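Local coordinates for phosphatidylinositol-specific phospholipase C (Listeria monocytogenes, PDB 2PLC), which is a bacterial phosphatidylinositol-specific phospholipase C, a one-chain enzyme of the TIM-barrel clan whose parallel strands are surrounded by helices, at residues Ser8-Thr13 / Pro143-Val148; Thr24-Ser29 / Asp62-Asp67; Tyr131-Thr136 / Ser168-Met173; Thr193-Ile198 / Ala231-Lys236. All blocks are in the same frame, centred on the assembly; numbering follows the deposited sequence.

Interaction 1: Ser8-Thr13 / Pro143-Val148; sequences SALPDT and PTLKDV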
loop_
_atom_site.group_PDB
_atom_site.type_symbol
_atom_site.label_atom_id
_atom_site.label_comp_id
_atom_site.label_asym_id
_atom_site.label_seq_id
_atom_site.Cartn_x
_atom_site.Cartn_y
_atom_site.Cartn_z
ATOM N N SER A 8 -7.328 -15.317 -2.752
ATOM C CA SER A 8 -8.255 -16.360 -2.324
ATOM C C SER A 8 -7.692 -17.747 -2.619
ATOM O O SER A 8 -8.035 -18.719 -1.947
ATOM C CB SER A 8 -9.600 -16.197 -3.031
ATOM O OG SER A 8 -9.472 -16.427 -4.420
ATOM N N ALA A 9 -6.824 -17.827 -3.624
ATOM C CA ALA A 9 -6.203 -19.083 -4.030
ATOM C C ALA A 9 -4.959 -19.450 -3.210
ATOM O O ALA A 9 -4.276 -20.433 -3.508
ATOM C CB ALA A 9 -5.865 -19.037 -5.513
ATOM N N LEU A 10 -4.669 -18.659 -2.180
ATOM C CA LEU A 10 -3.517 -18.906 -1.321
ATOM C C LEU A 10 -3.972 -19.603 -0.046
ATOM O O LEU A 10 -5.137 -19.501 0.342
ATOM C CB LEU A 10 -2.807 -17.590 -0.978
ATOM C CG LEU A 10 -2.044 -16.850 -2.082
ATOM C CD1 LEU A 10 -1.540 -15.518 -1.552
ATOM C CD2 LEU A 10 -0.887 -17.698 -2.588
ATOM N N PRO A 11 -3.060 -20.330 0.619
ATOM C CA PRO A 11 -3.377 -21.046 1.858
ATOM C C PRO A 11 -3.709 -20.106 3.011
ATOM O O PRO A 11 -3.063 -19.071 3.174
ATOM C CB PRO A 11 -2.083 -21.810 2.148
ATOM C CG PRO A 11 -1.461 -21.982 0.798
ATOM C CD PRO A 11 -1.690 -20.638 0.175
ATOM N N ASP A 12 -4.706 -20.481 3.812
ATOM C CA ASP A 12 -5.117 -19.694 4.977
ATOM C C ASP A 12 -3.993 -19.581 6.000
ATOM O O ASP A 12 -3.943 -18.634 6.789
ATOM C CB ASP A 12 -6.326 -20.338 5.659
ATOM C CG ASP A 12 -7.636 -19.960 5.009
ATOM O OD1 ASP A 12 -7.751 -20.063 3.771
ATOM O OD2 ASP A 12 -8.561 -19.561 5.743
ATOM N N THR A 13 -3.093 -20.558 5.977
ATOM C CA THR A 13 -1.968 -20.613 6.901
ATOM C C THR A 13 -0.776 -19.744 6.500
ATOM O O THR A 13 0.119 -19.514 7.313
ATOM C CB THR A 13 -1.483 -22.070 7.087
ATOM O OG1 THR A 13 -1.090 -22.610 5.819
ATOM C CG2 THR A 13 -2.596 -22.937 7.678
ATOM N N PRO A 143 -0.201 -11.075 10.943
ATOM C CA PRO A 143 -1.238 -12.101 10.791
ATOM C C PRO A 143 -1.154 -12.968 9.546
ATOM O O PRO A 143 -0.474 -12.633 8.578
ATOM C CB PRO A 143 -2.521 -11.279 10.788
ATOM C CG PRO A 143 -2.100 -10.028 10.099
ATOM C CD PRO A 143 -0.779 -9.729 10.769
ATOM N N THR A 144 -1.856 -14.094 9.601
ATOM C CA THR A 144 -1.925 -15.033 8.493
ATOM C C THR A 144 -3.167 -14.670 7.690
ATOM O O THR A 144 -4.019 -13.917 8.164
ATOM C CB THR A 144 -2.031 -16.501 8.984
ATOM O OG1 THR A 144 -3.239 -16.685 9.733
ATOM C CG2 THR A 144 -0.850 -16.844 9.869
ATOM N N LEU A 145 -3.264 -15.197 6.475
ATOM C CA LEU A 145 -4.401 -14.916 5.611
ATOM C C LEU A 145 -5.733 -15.303 6.238
ATOM O O LEU A 145 -6.776 -14.752 5.886
ATOM C CB LEU A 145 -4.242 -15.631 4.272
ATOM C CG LEU A 145 -3.235 -15.064 3.278
ATOM C CD1 LEU A 145 -3.273 -15.892 2.018
ATOM C CD2 LEU A 145 -3.589 -13.628 2.950
ATOM N N LYS A 146 -5.697 -16.244 7.174
ATOM C CA LYS A 146 -6.911 -16.695 7.829
ATOM C C LYS A 146 -7.542 -15.546 8.616
ATOM O O LYS A 146 -8.739 -15.281 8.482
ATOM C CB LYS A 146 -6.600 -17.887 8.742
ATOM C CG LYS A 146 -7.792 -18.789 9.041
ATOM C CD LYS A 146 -8.527 -18.376 10.314
ATOM C CE LYS A 146 -8.010 -19.115 11.556
ATOM N NZ LYS A 146 -6.552 -18.923 11.837
ATOM N N ASP A 147 -6.714 -14.824 9.368
ATOM C CA ASP A 147 -7.163 -13.704 10.201
ATOM C C ASP A 147 -7.568 -12.424 9.463
ATOM O O ASP A 147 -8.302 -11.596 10.010
ATOM C CB ASP A 147 -6.083 -13.356 11.231
ATOM C CG ASP A 147 -5.670 -14.550 12.074
ATOM O OD1 ASP A 147 -6.549 -15.145 12.736
ATOM O OD2 ASP A 147 -4.467 -14.895 12.069
ATOM N N VAL A 148 -7.084 -12.259 8.234
ATOM C CA VAL A 148 -7.377 -11.065 7.446
ATOM C C VAL A 148 -8.263 -11.290 6.219
ATOM O O VAL A 148 -8.305 -10.444 5.328
ATOM C CB VAL A 148 -6.068 -10.354 6.997
ATOM C CG1 VAL A 148 -5.345 -9.755 8.192
ATOM C CG2 VAL A 148 -5.155 -11.328 6.266
#
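The backbones of Asp12 and Lys146 come closest where the two loops meet, their CA atoms 4.5 Å apart, and a weak, bent hydrogen bond joins them: Lys146 N reaches Asp12 O at 3.0 Å with an angle of only 128° at the hydrogen. Within their own turn, Asp147 N and Val148 N make weak bonds to Thr144 O and Leu145 O. Leucine suits position 145 because its branched chain reaches across to the Leu10 side chain. Leu145 CD1 presses against Leu10 CB at 3.5 Å, tighter than an ordinary carbon-carbon contact. The Pro11 carbonyl is also close, with Pro11 O 3.4 Å from Leu145 CD1. Leu145 CG is anti to the carbonyl carbon (chi1 -75°), which carries the methyl group across. Asp12 and Lys146 cross at about a right angle, and it is the aliphatic root of the lysine that touches: Lys146 CG sits 3.5 Å from Asp12 OD2. The lysine chain then bends away, leaving Lys146 NZ 6.4 Å from Asp12 OD2 and in a long ion pair with Asp147. The join therefore rests on the leucine contact and one weak backbone bond, with the charges of Asp12 and Lys146 adding at most a distant attraction. Arg149, bonded to Asp12 OD1 and Leu10 O, and backbone bonds of Leu145 with Thr14 and Pro143 with Leu16 hold the loops as well.

Interaction 2: Thr24-Ser29 / Asp62-Asp67; sequences THDTMS and DIRAKD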
loop_
_atom_site.group_PDB
_atom_site.type_symbol
_atom_site.label_atom_id
_atom_site.label_comp_id
_atom_site.label_asym_id
_atom_site.label_seq_id
_atom_site.Cartn_x
_atom_site.Cartn_y
_atom_site.Cartn_z
ATOM N N THR A 24 0.513 0.410 -4.779
ATOM C CA THR A 24 0.630 1.675 -5.492
ATOM C C THR A 24 1.017 2.808 -4.540
ATOM O O THR A 24 0.582 2.846 -3.382
ATOM C CB THR A 24 -0.687 2.059 -6.179
ATOM O OG1 THR A 24 -1.763 1.926 -5.243
ATOM C CG2 THR A 24 -0.947 1.187 -7.390
ATOM N N HIS A 25 1.869 3.704 -5.027
ATOM C CA HIS A 25 2.310 4.857 -4.253
ATOM C C HIS A 25 1.350 5.992 -4.584
ATOM O O HIS A 25 1.019 6.200 -5.754
ATOM C CB HIS A 25 3.744 5.235 -4.641
ATOM C CG HIS A 25 4.164 6.593 -4.175
ATOM N ND1 HIS A 25 4.480 7.613 -5.046
ATOM C CD2 HIS A 25 4.320 7.101 -2.930
ATOM C CE1 HIS A 25 4.815 8.689 -4.360
ATOM N NE2 HIS A 25 4.727 8.405 -3.073
ATOM N N ASP A 26 0.876 6.692 -3.553
ATOM C CA ASP A 26 -0.063 7.805 -3.717
ATOM C C ASP A 26 -1.222 7.379 -4.624
ATOM O O ASP A 26 -1.520 7.999 -5.649
ATOM C CB ASP A 26 0.659 9.023 -4.287
ATOM C CG ASP A 26 0.057 10.327 -3.824
ATOM O OD1 ASP A 26 -1.047 10.343 -3.229
ATOM O OD2 ASP A 26 0.718 11.350 -4.059
ATOM N N THR A 27 -1.850 6.290 -4.206
ATOM C CA THR A 27 -2.965 5.653 -4.879
ATOM C C THR A 27 -3.999 6.546 -5.568
ATOM O O THR A 27 -4.383 6.278 -6.708
ATOM C CB THR A 27 -3.695 4.745 -3.878
ATOM O OG1 THR A 27 -2.749 3.837 -3.284
ATOM C CG2 THR A 27 -4.815 3.961 -4.570
ATOM N N MET A 28 -4.438 7.598 -4.876
ATOM C CA MET A 28 -5.472 8.501 -5.386
ATOM C C MET A 28 -5.057 9.609 -6.341
ATOM O O MET A 28 -5.916 10.333 -6.843
ATOM C CB MET A 28 -6.237 9.137 -4.222
ATOM C CG MET A 28 -6.887 8.145 -3.281
ATOM S SD MET A 28 -7.833 6.879 -4.149
ATOM C CE MET A 28 -9.371 7.767 -4.506
ATOM N N SER A 29 -3.760 9.764 -6.582
ATOM C CA SER A 29 -3.291 10.818 -7.471
ATOM C C SER A 29 -3.392 10.478 -8.959
ATOM O O SER A 29 -2.381 10.349 -9.657
ATOM C CB SER A 29 -1.867 11.230 -7.111
ATOM O OG SER A 29 -1.505 12.405 -7.815
ATOM N N ASP A 62 -2.018 3.449 -0.739
ATOM C CA ASP A 62 -1.421 4.542 0.010
ATOM C C ASP A 62 -2.380 5.735 -0.078
ATOM O O ASP A 62 -2.446 6.421 -1.099
ATOM C CB ASP A 62 -0.072 4.836 -0.645
ATOM C CG ASP A 62 0.652 6.002 -0.037
ATOM O OD1 ASP A 62 0.186 6.570 0.976
ATOM O OD2 ASP A 62 1.717 6.347 -0.594
ATOM N N ILE A 63 -3.122 5.965 1.000
ATOM C CA ILE A 63 -4.117 7.032 1.064
ATOM C C ILE A 63 -3.688 8.198 1.950
ATOM O O ILE A 63 -3.372 8.016 3.123
ATOM C CB ILE A 63 -5.464 6.472 1.576
ATOM C CG1 ILE A 63 -5.868 5.234 0.764
ATOM C CG2 ILE A 63 -6.558 7.538 1.503
ATOM C CD1 ILE A 63 -6.114 5.497 -0.702
ATOM N N ARG A 64 -3.690 9.401 1.380
ATOM C CA ARG A 64 -3.296 10.604 2.113
ATOM C C ARG A 64 -4.532 11.483 2.297
ATOM O O ARG A 64 -5.202 11.824 1.317
ATOM C CB ARG A 64 -2.245 11.384 1.322
ATOM C CG ARG A 64 -1.244 10.536 0.547
ATOM C CD ARG A 64 -0.195 9.923 1.441
ATOM N NE ARG A 64 0.829 9.214 0.670
ATOM C CZ ARG A 64 1.965 9.759 0.244
ATOM N NH1 ARG A 64 2.233 11.032 0.503
ATOM N NH2 ARG A 64 2.854 9.025 -0.412
ATOM N N ALA A 65 -4.811 11.879 3.538
ATOM C CA ALA A 65 -5.981 12.705 3.835
ATOM C C ALA A 65 -5.722 13.811 4.855
ATOM O O ALA A 65 -4.691 13.821 5.524
ATOM C CB ALA A 65 -7.125 11.815 4.324
ATOM N N LYS A 66 -6.663 14.751 4.945
ATOM C CA LYS A 66 -6.594 15.859 5.899
ATOM C C LYS A 66 -7.807 15.779 6.829
ATOM O O LYS A 66 -8.764 15.066 6.521
ATOM C CB LYS A 66 -6.539 17.201 5.173
ATOM C CG LYS A 66 -5.204 17.447 4.499
ATOM C CD LYS A 66 -5.080 18.870 3.989
ATOM C CE LYS A 66 -3.713 19.103 3.375
ATOM N NZ LYS A 66 -3.624 20.439 2.733
ATOM N N ASP A 67 -7.779 16.497 7.953
ATOM C CA ASP A 67 -8.882 16.436 8.920
ATOM C C ASP A 67 -10.286 16.818 8.434
ATOM O O ASP A 67 -11.268 16.633 9.154
ATOM C CB ASP A 67 -8.528 17.124 10.257
ATOM C CG ASP A 67 -8.245 18.613 10.121
ATOM O OD1 ASP A 67 -8.461 19.194 9.034
ATOM O OD2 ASP A 67 -7.804 19.211 11.126
HETATM O O HOH W 1 5.665 10.375 -1.238
HETATM O O HOH W 2 -3.418 8.871 -2.382
#
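Asp26 N approaches Asp62 OD2 at 3.1 Å from above the carboxylate plane, along a nearly straight bond (168°). Arg64 grips the same carboxylate side-on and fixes its rotation: Arg64 NE meets Asp62 OD1 at 2.7 Å, while Arg64 NH2 reaches Asp62 OD2, which lies almost in the guanidinium plane, at 2.9 Å. The His25 ring lies alongside Asp62, its plane 48° from the carboxylate, and a water in the planes of both ring and guanidinium links NE2 to Arg64 NH2. His25 ND1 bonds to Asp258. Asp26 OD1 sits over one guanidinium face, too far out of plane for an N-H to point at it. Threonine suits position 27 because its hydroxyl, anti to the carbonyl carbon (chi1 -54°), can accept and donate at once. Thr27 OG1 accepts from Asp62 N at 2.7 Å. It also donates to Thr24 OG1, and Thr27 N adds a weak bond to Asp62 O. A second water ties Asp26 OD1 and Met28 N to Asp62 O. Beyond this polar cluster, Met28 CG packs on Ile63 CD1 at 3.8 Å. That apolar pair is covered by Val85 of helix 82-95 and Ile71 of strand 70-73, with Leu50 of helix 50-55 against Met28.

Interaction 3: Tyr131-Thr136 / Ser168-Met173; sequences YTTPRT and SRKFGM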
loop_
_atom_site.group_PDB
_atom_site.type_symbol
_atom_site.label_atom_id
_atom_site.label_comp_id
_atom_site.label_asym_id
_atom_site.label_seq_id
_atom_site.Cartn_x
_atom_site.Cartn_y
_atom_site.Cartn_z
ATOM N N TYR A 131 -9.152 -5.381 10.303
ATOM C CA TYR A 131 -8.491 -6.373 11.139
ATOM C C TYR A 131 -8.228 -5.649 12.447
ATOM O O TYR A 131 -7.544 -4.623 12.475
ATOM C CB TYR A 131 -7.165 -6.827 10.538
ATOM C CG TYR A 131 -6.289 -7.595 11.513
ATOM C CD1 TYR A 131 -6.582 -8.912 11.862
ATOM C CD2 TYR A 131 -5.157 -7.004 12.070
ATOM C CE1 TYR A 131 -5.764 -9.619 12.743
ATOM C CE2 TYR A 131 -4.339 -7.697 12.944
ATOM C CZ TYR A 131 -4.643 -9.001 13.276
ATOM O OH TYR A 131 -3.810 -9.687 14.131
ATOM N N THR A 132 -8.735 -6.208 13.534
ATOM C CA THR A 132 -8.575 -5.567 14.819
ATOM C C THR A 132 -8.191 -6.537 15.932
ATOM O O THR A 132 -8.522 -7.719 15.882
ATOM C CB THR A 132 -9.869 -4.806 15.163
ATOM O OG1 THR A 132 -9.634 -3.947 16.279
ATOM C CG2 THR A 132 -11.010 -5.777 15.468
ATOM N N THR A 133 -7.437 -6.032 16.905
ATOM C CA THR A 133 -6.987 -6.817 18.056
ATOM C C THR A 133 -7.245 -6.007 19.330
ATOM O O THR A 133 -7.501 -4.805 19.259
ATOM C CB THR A 133 -5.471 -7.136 17.975
ATOM O OG1 THR A 133 -4.719 -5.914 17.981
ATOM C CG2 THR A 133 -5.149 -7.939 16.723
ATOM N N PRO A 134 -7.197 -6.655 20.512
ATOM C CA PRO A 134 -7.428 -5.965 21.788
ATOM C C PRO A 134 -6.417 -4.850 22.044
ATOM O O PRO A 134 -5.265 -4.942 21.622
ATOM C CB PRO A 134 -7.270 -7.087 22.812
ATOM C CG PRO A 134 -7.726 -8.298 22.058
ATOM C CD PRO A 134 -7.049 -8.107 20.728
ATOM N N ARG A 135 -6.857 -3.798 22.729
ATOM C CA ARG A 135 -5.986 -2.668 23.047
ATOM C C ARG A 135 -4.847 -3.088 23.975
ATOM O O ARG A 135 -3.739 -2.553 23.895
ATOM C CB ARG A 135 -6.798 -1.524 23.667
ATOM C CG ARG A 135 -5.956 -0.459 24.365
ATOM C CD ARG A 135 -6.718 0.847 24.545
ATOM N NE ARG A 135 -8.068 0.653 25.069
ATOM C CZ ARG A 135 -8.358 0.399 26.342
ATOM N NH1 ARG A 135 -7.390 0.303 27.247
ATOM N NH2 ARG A 135 -9.623 0.249 26.714
ATOM N N THR A 136 -5.130 -4.061 24.840
ATOM C CA THR A 136 -4.148 -4.586 25.787
ATOM C C THR A 136 -3.368 -5.738 25.148
ATOM O O THR A 136 -3.394 -6.871 25.636
ATOM C CB THR A 136 -4.835 -5.087 27.080
ATOM O OG1 THR A 136 -5.769 -6.126 26.760
ATOM C CG2 THR A 136 -5.569 -3.943 27.773
ATOM N N SER A 168 -12.065 -0.495 22.827
ATOM C CA SER A 168 -11.101 -1.430 23.387
ATOM C C SER A 168 -10.416 -2.209 22.275
ATOM O O SER A 168 -9.748 -3.214 22.526
ATOM C CB SER A 168 -11.791 -2.389 24.358
ATOM O OG SER A 168 -12.290 -1.687 25.484
ATOM N N ARG A 169 -10.583 -1.731 21.044
ATOM C CA ARG A 169 -9.995 -2.380 19.881
ATOM C C ARG A 169 -8.922 -1.524 19.214
ATOM O O ARG A 169 -9.068 -0.304 19.087
ATOM C CB ARG A 169 -11.084 -2.736 18.861
ATOM C CG ARG A 169 -12.182 -3.635 19.404
ATOM C CD ARG A 169 -11.633 -4.960 19.920
ATOM N NE ARG A 169 -11.271 -5.884 18.846
ATOM C CZ ARG A 169 -10.753 -7.096 19.040
ATOM N NH1 ARG A 169 -10.528 -7.540 20.270
ATOM N NH2 ARG A 169 -10.478 -7.874 18.003
ATOM N N LYS A 170 -7.833 -2.182 18.825
ATOM C CA LYS A 170 -6.712 -1.540 18.148
ATOM C C LYS A 170 -6.839 -1.898 16.671
ATOM O O LYS A 170 -6.696 -3.062 16.292
ATOM C CB LYS A 170 -5.384 -2.055 18.710
ATOM C CG LYS A 170 -4.157 -1.338 18.169
ATOM C CD LYS A 170 -2.872 -1.828 18.830
ATOM C CE LYS A 170 -2.566 -3.274 18.471
ATOM N NZ LYS A 170 -1.228 -3.697 18.978
ATOM N N PHE A 171 -7.153 -0.896 15.857
ATOM C CA PHE A 171 -7.335 -1.074 14.419
ATOM C C PHE A 171 -6.028 -1.141 13.643
ATOM O O PHE A 171 -5.411 -0.119 13.344
ATOM C CB PHE A 171 -8.241 0.027 13.863
ATOM C CG PHE A 171 -9.681 -0.122 14.265
ATOM C CD1 PHE A 171 -10.058 -0.040 15.603
ATOM C CD2 PHE A 171 -10.658 -0.380 13.310
ATOM C CE1 PHE A 171 -11.386 -0.217 15.983
ATOM C CE2 PHE A 171 -11.989 -0.558 13.676
ATOM C CZ PHE A 171 -12.355 -0.478 15.015
ATOM N N GLY A 172 -5.627 -2.361 13.302
ATOM C CA GLY A 172 -4.391 -2.554 12.572
ATOM C C GLY A 172 -3.170 -2.226 13.407
ATOM O O GLY A 172 -3.100 -2.571 14.589
ATOM N N MET A 173 -2.215 -1.533 12.793
ATOM C CA MET A 173 -0.975 -1.153 13.460
ATOM C C MET A 173 -0.421 0.184 12.968
ATOM O O MET A 173 -0.960 0.803 12.051
ATOM C CB MET A 173 0.075 -2.265 13.293
ATOM C CG MET A 173 0.109 -2.886 11.898
ATOM S SD MET A 173 1.134 -4.367 11.738
ATOM C CE MET A 173 0.098 -5.606 12.507
#
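Thr133 and Lys170 form the tight centre of this antiparallel pairing, a hydrogen-bonded pair in which Lys170 N reaches Thr133 O at 2.7 Å and Thr133 N reaches Lys170 O at 3.1 Å, both nearly straight. Gly172 N to Tyr131 O and Arg135 N to Ser168 O continue the ladder at its two ends. Glycine suits position 172, where phi is positive. On the face shared by Thr132 and Phe171, Thr132 OG1, anti to its own nitrogen (chi1 -168°), gives Lys170 O a weak second bond and stands 4.0 Å over the Phe171 ring, which is buried among Leu164, Ile166 and Phe130. Arg169 also packs closely: its guanidinium lies flat above Thr133 C, Thr132 CG2 meets its edge, and Arg169 NH1 is 3.4 Å from Pro134 CG. On the other face Lys170 runs beside Thr133, Lys170 CE 3.4 Å from Thr133 OG1, and takes its NZ on to Asp137 O. The loose part is the exposed end, where Arg135 NH2 comes no nearer than 3.5 Å to Ser168 OG. The arrangement belongs to a branched mixed sheet: strand 132-134 pairs antiparallel with strand 169-174, which pairs in turn with 164-166 (antiparallel) and 152-157 (parallel).

Interaction 4: Thr193-Ile198 / Ala231-Lys236; sequences TKFKEI and AALNNK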
loop_
_atom_site.group_PDB
_atom_site.type_symbol
_atom_site.label_atom_id
_atom_site.label_comp_id
_atom_site.label_asym_id
_atom_site.label_seq_id
_atom_site.Cartn_x
_atom_site.Cartn_y
_atom_site.Cartn_z
ATOM N N THR A 193 21.247 3.887 -8.469
ATOM C CA THR A 193 21.226 3.772 -7.015
ATOM C C THR A 193 19.873 3.281 -6.509
ATOM O O THR A 193 19.810 2.381 -5.674
ATOM C CB THR A 193 21.565 5.120 -6.344
ATOM O OG1 THR A 193 22.896 5.506 -6.712
ATOM C CG2 THR A 193 21.474 5.012 -4.827
ATOM N N LYS A 194 18.797 3.869 -7.024
ATOM C CA LYS A 194 17.446 3.490 -6.620
ATOM C C LYS A 194 17.183 2.011 -6.910
ATOM O O LYS A 194 16.550 1.314 -6.110
ATOM C CB LYS A 194 16.416 4.362 -7.340
ATOM C CG LYS A 194 14.965 4.085 -6.966
ATOM C CD LYS A 194 14.651 4.426 -5.508
ATOM C CE LYS A 194 13.164 4.200 -5.212
ATOM N NZ LYS A 194 12.770 4.546 -3.814
ATOM N N PHE A 195 17.688 1.528 -8.043
ATOM C CA PHE A 195 17.492 0.133 -8.406
ATOM C C PHE A 195 18.226 -0.775 -7.411
ATOM O O PHE A 195 17.688 -1.803 -6.988
ATOM C CB PHE A 195 17.971 -0.131 -9.837
ATOM C CG PHE A 195 17.640 -1.505 -10.333
ATOM C CD1 PHE A 195 16.327 -1.961 -10.323
ATOM C CD2 PHE A 195 18.641 -2.360 -10.778
ATOM C CE1 PHE A 195 16.015 -3.253 -10.749
ATOM C CE2 PHE A 195 18.335 -3.657 -11.205
ATOM C CZ PHE A 195 17.017 -4.101 -11.188
ATOM N N LYS A 196 19.439 -0.380 -7.027
ATOM C CA LYS A 196 20.229 -1.150 -6.072
ATOM C C LYS A 196 19.477 -1.299 -4.753
ATOM O O LYS A 196 19.361 -2.405 -4.222
ATOM C CB LYS A 196 21.598 -0.492 -5.852
ATOM C CG LYS A 196 22.697 -1.038 -6.772
ATOM C CD LYS A 196 23.943 -0.147 -6.819
ATOM C CE LYS A 196 24.548 0.110 -5.436
ATOM N NZ LYS A 196 25.140 -1.108 -4.795
ATOM N N GLU A 197 18.917 -0.191 -4.265
ATOM C CA GLU A 197 18.161 -0.184 -3.015
ATOM C C GLU A 197 16.916 -1.053 -3.102
ATOM O O GLU A 197 16.512 -1.675 -2.119
ATOM C CB GLU A 197 17.771 1.243 -2.642
ATOM C CG GLU A 197 18.965 2.138 -2.388
ATOM C CD GLU A 197 18.572 3.579 -2.176
ATOM O OE1 GLU A 197 17.697 4.074 -2.916
ATOM O OE2 GLU A 197 19.144 4.223 -1.274
ATOM N N ILE A 198 16.295 -1.079 -4.276
ATOM C CA ILE A 198 15.104 -1.900 -4.472
ATOM C C ILE A 198 15.513 -3.372 -4.421
ATOM O O ILE A 198 14.966 -4.139 -3.635
ATOM C CB ILE A 198 14.393 -1.568 -5.816
ATOM C CG1 ILE A 198 13.794 -0.159 -5.753
ATOM C CG2 ILE A 198 13.285 -2.581 -6.099
ATOM C CD1 ILE A 198 13.273 0.351 -7.086
ATOM N N ALA A 231 8.942 4.637 -15.770
ATOM C CA ALA A 231 9.230 4.136 -17.110
ATOM C C ALA A 231 10.599 3.455 -17.155
ATOM O O ALA A 231 10.805 2.503 -17.906
ATOM C CB ALA A 231 9.169 5.265 -18.111
ATOM N N ALA A 232 11.527 3.930 -16.331
ATOM C CA ALA A 232 12.862 3.345 -16.283
ATOM C C ALA A 232 12.936 2.138 -15.357
ATOM O O ALA A 232 13.478 1.100 -15.733
ATOM C CB ALA A 232 13.874 4.389 -15.833
ATOM N N LEU A 233 12.312 2.265 -14.185
ATOM C CA LEU A 233 12.343 1.248 -13.141
ATOM C C LEU A 233 11.404 0.048 -13.119
ATOM O O LEU A 233 11.848 -1.065 -12.815
ATOM C CB LEU A 233 12.291 1.934 -11.779
ATOM C CG LEU A 233 13.534 2.750 -11.440
ATOM C CD1 LEU A 233 13.250 3.741 -10.331
ATOM C CD2 LEU A 233 14.656 1.811 -11.068
ATOM N N ASN A 234 10.117 0.255 -13.387
ATOM C CA ASN A 234 9.150 -0.845 -13.340
ATOM C C ASN A 234 9.551 -2.074 -14.143
ATOM O O ASN A 234 9.405 -3.198 -13.670
ATOM C CB ASN A 234 7.755 -0.374 -13.760
ATOM C CG ASN A 234 7.130 0.575 -12.754
ATOM O OD1 ASN A 234 7.682 0.819 -11.684
ATOM N ND2 ASN A 234 5.966 1.114 -13.098
ATOM N N ASN A 235 10.084 -1.858 -15.341
ATOM C CA ASN A 235 10.516 -2.956 -16.200
ATOM C C ASN A 235 11.733 -3.684 -15.633
ATOM O O ASN A 235 11.813 -4.914 -15.681
ATOM C CB ASN A 235 10.829 -2.437 -17.600
ATOM C CG ASN A 235 9.879 -2.980 -18.633
ATOM O OD1 ASN A 235 10.246 -3.847 -19.428
ATOM N ND2 ASN A 235 8.637 -2.498 -18.613
ATOM N N LYS A 236 12.680 -2.914 -15.102
ATOM C CA LYS A 236 13.886 -3.481 -14.522
ATOM C C LYS A 236 13.505 -4.353 -13.337
ATOM O O LYS A 236 14.016 -5.461 -13.186
ATOM C CB LYS A 236 14.846 -2.376 -14.090
ATOM C CG LYS A 236 15.449 -1.623 -15.253
ATOM C CD LYS A 236 16.275 -0.421 -14.797
ATOM C CE LYS A 236 17.515 -0.840 -14.038
ATOM N NZ LYS A 236 18.373 -1.733 -14.862
#
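In the outer layer of helices typical of a TIM-barrel-like fold, helices 191-207 and 226-246 run side by side in roughly the same direction, and this contact is part of their interface. The axes of the short helical segments 193-198 and 231-236 make an angle of 33° and come within 10.8 Å of each other, a separation wide enough to be bridged by long side chains alone. Leu233 fills the inner part. Leu233 CD1 meets Lys194 CG at 3.8 Å, the two side chains crossing at about a right angle. The other branch, Leu233 CD2, rests 4.0 Å from Phe195 CB and is approached more distantly by Ile198 CD1. A leucine fits here because its two methyls can serve neighbouring residues of the facing helix at once. Lys194 lends only its aliphatic chain to the interface; the residue is buried, and its NZ bonds to Asp185 O and His216 O. Ile217 of the intervening loop packs against both Leu233 and Ile198. Toward the outside, Phe195 and Lys236 take over. Phe195 CG stands anti to the backbone nitrogen (chi1 -173°), sending the ring across the gap, where Phe195 CE1 touches Lys236 CB at 3.6 Å. The lysine chain bends at its last two torsions and curls over the ring, offering both a CH-pi and a cation-pi contact: Lys236 CE lies 3.8 Å from the centroid of the Phe195 ring, and Lys236 NZ lies 4.4 Å from that centroid, 22° off the ring normal.

Along the chain, interactions 1 and 3 interlock: 8-13 comes first, then 131-136, 143-148 and 168-173. Interaction 2 falls wholly between the two halves of interaction 1, and interaction 4 follows all the others. Interactions 1 and 3 also touch, Tyr131 packing on Pro143, Asp147 and Val148, though their centres are 19 Å apart. Interactions 2 and 3 reach the same mixed sheet, about 23 Å apart between centres. Interaction 4 lies about 36 Å from interaction 3, centre to centre. Asp258 accepts from His25 ND1 on its carboxylate and from Asn234 ND2 on its backbone oxygen, linking the loop of interaction 2 to helix 226-246. The contacts thus sample different layers of a barrel-like fold: paired loops, a barrel strand against a loop, an antiparallel strand pair and outer helices.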